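Beta-galactosidase (Geobacillus stearothermophilus, PDB 4OIF) probably hydrolyses terminal non-reducing beta-D-galactose residues from beta-D-galactosides, as an intracellular, zinc-containing, homotrimeric member of glycosyl hydrolase family 42. Local coordinates at residues L299-G304 with Q444-F449; W450-P455 with E609-L614. All coordinates share one frame; numbering follows the deposited sequence.

Contact 1 of 2, residues L299-G304 with Q444-F449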
# COMPACT_ATOMS: atom_id res chain seq x y z
N LEU A 299 -12.36 -22.70 9.64
CA LEU A 299 -13.28 -21.57 9.64
C LEU A 299 -14.41 -21.80 10.63
O LEU A 299 -14.75 -20.91 11.43
CB LEU A 299 -13.84 -21.34 8.24
CG LEU A 299 -14.70 -20.09 8.06
CD1 LEU A 299 -13.95 -18.88 8.59
CD2 LEU A 299 -15.05 -19.89 6.58
N ALA A 300 -14.98 -23.01 10.59
CA ALA A 300 -16.10 -23.37 11.46
C ALA A 300 -15.69 -23.22 12.92
O ALA A 300 -16.44 -22.70 13.74
CB ALA A 300 -16.58 -24.78 11.19
N MET A 301 -14.47 -23.67 13.23
CA MET A 301 -13.89 -23.50 14.55
C MET A 301 -13.82 -22.03 14.95
O MET A 301 -14.20 -21.67 16.08
CB MET A 301 -12.50 -24.12 14.61
CG MET A 301 -11.88 -24.10 16.00
SD MET A 301 -10.28 -24.90 16.00
CE MET A 301 -9.43 -23.85 14.82
N LYS A 302 -13.33 -21.18 14.04
CA LYS A 302 -13.30 -19.74 14.32
C LYS A 302 -14.68 -19.17 14.65
O LYS A 302 -14.87 -18.36 15.60
CB LYS A 302 -12.70 -18.97 13.14
CG LYS A 302 -11.21 -19.10 12.98
CD LYS A 302 -10.74 -18.28 11.80
CE LYS A 302 -9.45 -18.78 11.23
NZ LYS A 302 -9.08 -18.07 9.97
N VAL A 303 -15.67 -19.61 13.87
CA VAL A 303 -17.04 -19.17 14.07
C VAL A 303 -17.54 -19.60 15.45
O VAL A 303 -18.14 -18.81 16.19
CB VAL A 303 -17.98 -19.73 12.99
CG1 VAL A 303 -19.41 -19.28 13.22
CG2 VAL A 303 -17.50 -19.29 11.61
N GLY A 304 -17.25 -20.85 15.81
CA GLY A 304 -17.65 -21.38 17.09
C GLY A 304 -17.01 -20.61 18.23
O GLY A 304 -17.64 -20.38 19.26
N GLN A 444 -6.13 -20.71 18.83
CA GLN A 444 -5.20 -21.84 18.89
C GLN A 444 -5.39 -22.62 20.18
O GLN A 444 -5.27 -23.85 20.20
CB GLN A 444 -3.74 -21.39 18.79
CG GLN A 444 -3.35 -20.89 17.43
CD GLN A 444 -4.19 -21.54 16.35
OE1 GLN A 444 -4.06 -22.75 16.09
NE2 GLN A 444 -5.07 -20.75 15.73
N HIS A 445 -5.68 -21.92 21.27
CA HIS A 445 -5.86 -22.66 22.52
C HIS A 445 -7.25 -23.30 22.62
O HIS A 445 -7.44 -24.32 23.28
CB HIS A 445 -5.54 -21.74 23.69
CG HIS A 445 -4.07 -21.45 23.80
ND1 HIS A 445 -3.27 -22.03 24.76
CD2 HIS A 445 -3.25 -20.71 23.01
CE1 HIS A 445 -2.03 -21.62 24.58
NE2 HIS A 445 -1.99 -20.82 23.53
N TYR A 446 -8.21 -22.71 21.92
CA TYR A 446 -9.54 -23.28 21.79
C TYR A 446 -9.52 -24.59 21.00
O TYR A 446 -10.28 -25.51 21.30
CB TYR A 446 -10.42 -22.24 21.10
CG TYR A 446 -11.87 -22.56 20.84
CD1 TYR A 446 -12.81 -22.46 21.85
CD2 TYR A 446 -12.31 -22.84 19.55
CE1 TYR A 446 -14.16 -22.69 21.60
CE2 TYR A 446 -13.66 -23.07 19.29
CZ TYR A 446 -14.58 -22.99 20.32
OH TYR A 446 -15.93 -23.22 20.07
N ARG A 447 -8.64 -24.65 20.00
CA ARG A 447 -8.64 -25.75 19.02
C ARG A 447 -8.78 -27.17 19.61
O ARG A 447 -9.65 -27.92 19.17
CB ARG A 447 -7.39 -25.68 18.14
CG ARG A 447 -7.30 -26.85 17.15
CD ARG A 447 -5.94 -26.94 16.49
NE ARG A 447 -5.65 -25.73 15.73
CZ ARG A 447 -6.15 -25.48 14.53
NH1 ARG A 447 -6.96 -26.36 13.95
NH2 ARG A 447 -5.84 -24.35 13.90
N PRO A 448 -7.94 -27.55 20.59
CA PRO A 448 -8.09 -28.93 21.09
C PRO A 448 -9.44 -29.21 21.73
O PRO A 448 -9.93 -30.33 21.66
CB PRO A 448 -6.96 -29.05 22.13
CG PRO A 448 -5.98 -28.01 21.76
CD PRO A 448 -6.81 -26.87 21.24
N PHE A 449 -10.05 -28.20 22.35
CA PHE A 449 -11.35 -28.39 23.01
C PHE A 449 -12.46 -28.52 21.97
O PHE A 449 -13.37 -29.33 22.12
CB PHE A 449 -11.60 -27.24 23.99
CG PHE A 449 -10.60 -27.22 25.12
CD1 PHE A 449 -10.86 -27.92 26.30
CD2 PHE A 449 -9.37 -26.59 24.97
CE1 PHE A 449 -9.92 -27.95 27.32
CE2 PHE A 449 -8.43 -26.61 25.99
CZ PHE A 449 -8.71 -27.29 27.17

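Contact 2 of 2, residues W450-P455 with E609-L614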
# COMPACT_ATOMS: atom_id res chain seq x y z
N TRP A 450 -12.35 -27.74 20.90
CA TRP A 450 -13.27 -27.86 19.78
C TRP A 450 -13.15 -29.24 19.16
O TRP A 450 -14.15 -29.89 18.87
CB TRP A 450 -13.00 -26.77 18.73
CG TRP A 450 -14.08 -26.63 17.68
CD1 TRP A 450 -15.29 -26.01 17.82
CD2 TRP A 450 -14.03 -27.11 16.33
NE1 TRP A 450 -16.00 -26.08 16.64
CE2 TRP A 450 -15.25 -26.75 15.71
CE3 TRP A 450 -13.07 -27.82 15.59
CZ2 TRP A 450 -15.53 -27.08 14.39
CZ3 TRP A 450 -13.36 -28.13 14.28
CH2 TRP A 450 -14.58 -27.77 13.69
N GLU A 451 -11.91 -29.70 18.97
CA GLU A 451 -11.65 -31.00 18.35
C GLU A 451 -12.16 -32.16 19.22
O GLU A 451 -12.37 -33.26 18.73
CB GLU A 451 -10.15 -31.16 18.04
CG GLU A 451 -9.67 -30.33 16.85
CD GLU A 451 -8.18 -30.47 16.54
OE1 GLU A 451 -7.50 -31.22 17.26
OE2 GLU A 451 -7.69 -29.82 15.59
N ARG A 452 -12.38 -31.89 20.50
CA ARG A 452 -12.88 -32.88 21.44
C ARG A 452 -14.33 -32.64 21.85
O ARG A 452 -14.88 -33.38 22.68
CB ARG A 452 -12.00 -32.90 22.69
CG ARG A 452 -10.62 -33.46 22.48
CD ARG A 452 -10.65 -34.97 22.50
NE ARG A 452 -9.30 -35.50 22.54
CZ ARG A 452 -8.78 -36.28 21.60
NH1 ARG A 452 -9.50 -36.62 20.54
NH2 ARG A 452 -7.53 -36.72 21.73
N ASP A 453 -14.94 -31.60 21.30
CA ASP A 453 -16.35 -31.32 21.56
C ASP A 453 -16.55 -30.99 23.03
O ASP A 453 -17.59 -31.28 23.62
CB ASP A 453 -17.21 -32.52 21.14
CG ASP A 453 -16.92 -32.96 19.72
OD1 ASP A 453 -16.77 -32.08 18.85
OD2 ASP A 453 -16.80 -34.17 19.48
N ILE A 454 -15.53 -30.39 23.62
CA ILE A 454 -15.62 -29.96 25.01
C ILE A 454 -16.16 -28.54 25.08
O ILE A 454 -15.61 -27.63 24.46
CB ILE A 454 -14.27 -30.07 25.69
CG1 ILE A 454 -13.87 -31.54 25.76
CG2 ILE A 454 -14.32 -29.44 27.07
CD1 ILE A 454 -12.72 -31.82 26.66
N PRO A 455 -17.26 -28.35 25.81
CA PRO A 455 -17.90 -27.03 25.84
C PRO A 455 -16.93 -25.99 26.39
O PRO A 455 -16.18 -26.29 27.31
CB PRO A 455 -19.10 -27.22 26.78
CG PRO A 455 -19.33 -28.69 26.80
CD PRO A 455 -17.97 -29.32 26.66
N GLU A 609 -3.82 -33.89 28.37
CA GLU A 609 -3.46 -34.20 29.75
C GLU A 609 -4.31 -33.42 30.72
O GLU A 609 -4.76 -33.98 31.73
CB GLU A 609 -1.99 -33.91 30.01
CG GLU A 609 -1.07 -34.94 29.42
CD GLU A 609 -0.06 -35.43 30.41
OE1 GLU A 609 -0.10 -34.95 31.57
OE2 GLU A 609 0.79 -36.27 30.04
N LEU A 610 -4.56 -32.15 30.44
CA LEU A 610 -5.44 -31.41 31.36
C LEU A 610 -6.89 -31.95 31.36
O LEU A 610 -7.58 -31.89 32.38
CB LEU A 610 -5.44 -29.92 31.04
CG LEU A 610 -4.22 -29.20 31.63
CD1 LEU A 610 -4.21 -27.71 31.26
CD2 LEU A 610 -4.17 -29.38 33.15
N MET A 611 -7.34 -32.50 30.24
CA MET A 611 -8.71 -33.02 30.10
C MET A 611 -8.87 -34.33 30.87
O MET A 611 -9.91 -34.60 31.46
CB MET A 611 -9.07 -33.28 28.63
CG MET A 611 -9.33 -32.06 27.75
SD MET A 611 -9.27 -32.54 26.00
CE MET A 611 -9.32 -30.95 25.18
N GLU A 612 -7.84 -35.17 30.83
CA GLU A 612 -7.87 -36.37 31.63
C GLU A 612 -7.77 -36.00 33.11
O GLU A 612 -8.56 -36.48 33.93
CB GLU A 612 -6.74 -37.32 31.22
CG GLU A 612 -6.95 -37.89 29.82
CD GLU A 612 -5.72 -38.58 29.26
OE1 GLU A 612 -4.68 -38.60 29.95
OE2 GLU A 612 -5.80 -39.09 28.12
N LYS A 613 -6.83 -35.12 33.43
CA LYS A 613 -6.61 -34.69 34.81
C LYS A 613 -7.86 -34.12 35.46
O LYS A 613 -8.17 -34.42 36.60
CB LYS A 613 -5.48 -33.66 34.86
CG LYS A 613 -4.85 -33.47 36.23
CD LYS A 613 -3.63 -32.55 36.13
CE LYS A 613 -2.76 -32.65 37.37
NZ LYS A 613 -3.55 -32.41 38.61
N LEU A 614 -8.60 -33.30 34.72
CA LEU A 614 -9.75 -32.60 35.27
C LEU A 614 -11.08 -33.23 34.89
O LEU A 614 -12.14 -32.68 35.21
CB LEU A 614 -9.75 -31.15 34.81
CG LEU A 614 -8.52 -30.36 35.21
CD1 LEU A 614 -8.68 -28.93 34.74
CD2 LEU A 614 -8.38 -30.44 36.72

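Contact 1 of 2, residues L299-G304 with Q444-F449
Met301 reaches Tyr446 and Arg447 through a chain that leaves its helix nearly straight, with CG trans to the backbone N (chi1 -174°) and SD trans to CA, and then turns at chi3 (60°) to bring the methyl round to the arginine. The sulfur rests against the backbone of the other helix, Met301 SD lying 3.5 Å from Arg447 CA. Beyond it, Met301 CE sits over one face of the guanidinium, displaced toward its rim, with Arg447 NH1 3.6 Å away. The arginine chain also bends at chi3 and crosses the methionine at about a right angle, which lays the flat group under the methyl. In the plane of that group, Gln444 OE1 takes a bond of 3.2 Å from Arg447 NH2 on a lone pair, and a weak one from NE; together they hinder rotation of the guanidinium. Its charge is met by Asp600 at NE and by Asp298 at NH1, with a long, weak pair to Glu451 besides. Nearer the helix, Met301 CG meets the edge of the Tyr446 ring, 3.8 Å from Tyr446 CD2. The ring runs past Met301 in the opposite direction and ends at the glycine backbone, with Tyr446 OH 3.4 Å from Gly304 C. That hydroxyl hydrogen-bonds Asp308, one turn further along helix 296-312, while Phe305 meets the ring edge to face. The axes of the two short segments cross at 102°, 10.3 Å apart at their closest, a wide spacing filled by long side chains. This is steep helix-helix packing between domains: helix 296-312 of the TIM-barrel catalytic domain lies against helix 438-451 of the trimerisation domain.

Contact 2 of 2, residues W450-P455 with E609-L614
Met611, Ile454 and Arg452 carry this contact, the methionine giving up the most surface. Its side chain points from helix 600-613 toward the turn that follows helix 438-451 and stays extended beyond CG, long enough to span main chains whose nearest CA atoms, those of Ile454 and Met611, are 9.1 Å apart. Ile454 meets it with the far end of its longer branch: CD1 lies 3.6 Å from Met611 CG and also touches SD and CE, so one methyl covers the outer length of the thioether chain. Arg452 comes to the same chain with its aliphatic root, Arg452 CG standing 3.9 Å from Met611 SD and equally near CE. A bend at chi2 (-81°) then carries the guanidinium off to polar company, where NE bonds Gln608 and NH1 a bound glycerol that is probably from the crystallisation liquor. Between the two residues, Asp453 takes a positive phi of 65° in a Schellman motif that ends helix 438-451, consistent with the way Arg452 and Ile454, on either side of it in sequence, both point toward the methionine. Asp453 N bonds Trp450 O at 3.1 Å, while the aspartate carboxylate is held by His624 and by Val630 N. Phe449 and Leu616 pack on both Ile454 and Met611 and enlarge the apolar patch. Replacing Met611 by an alanine is likely to leave Ile454 CD1 and the Arg452 methylenes without their cover, opening a gap between the turn and the helix. Across these segments the chemistry is purely apolar, a sulfur and methyl groups against hydrocarbon: contact rests on shape and burial, while the charged end of Arg452 finds its partners elsewhere, at Gln608 and the glycerol.

Overall arrangement
Contacts 1 and 2 follow one another along the chain and lie with their centres about 13 Å apart, on the same side of the chain's centre. Both use helix 438-451: contact 1 sets its second half against helix 296-312 of the catalytic domain, and contact 2 sets the turn that follows it against helix 600-613 within the trimerisation domain. They also touch directly. Phe449 O probably accepts a hydrogen bond from Ile454 N, at 2.8 Å, the Phe449 ring packs on Met611 CE, and the Trp450 indole reaches back to Met301. Helix 438-451 thus lies between the TIM barrel and the rest of its own domain, linking the two through continuous packing remote from the zinc site.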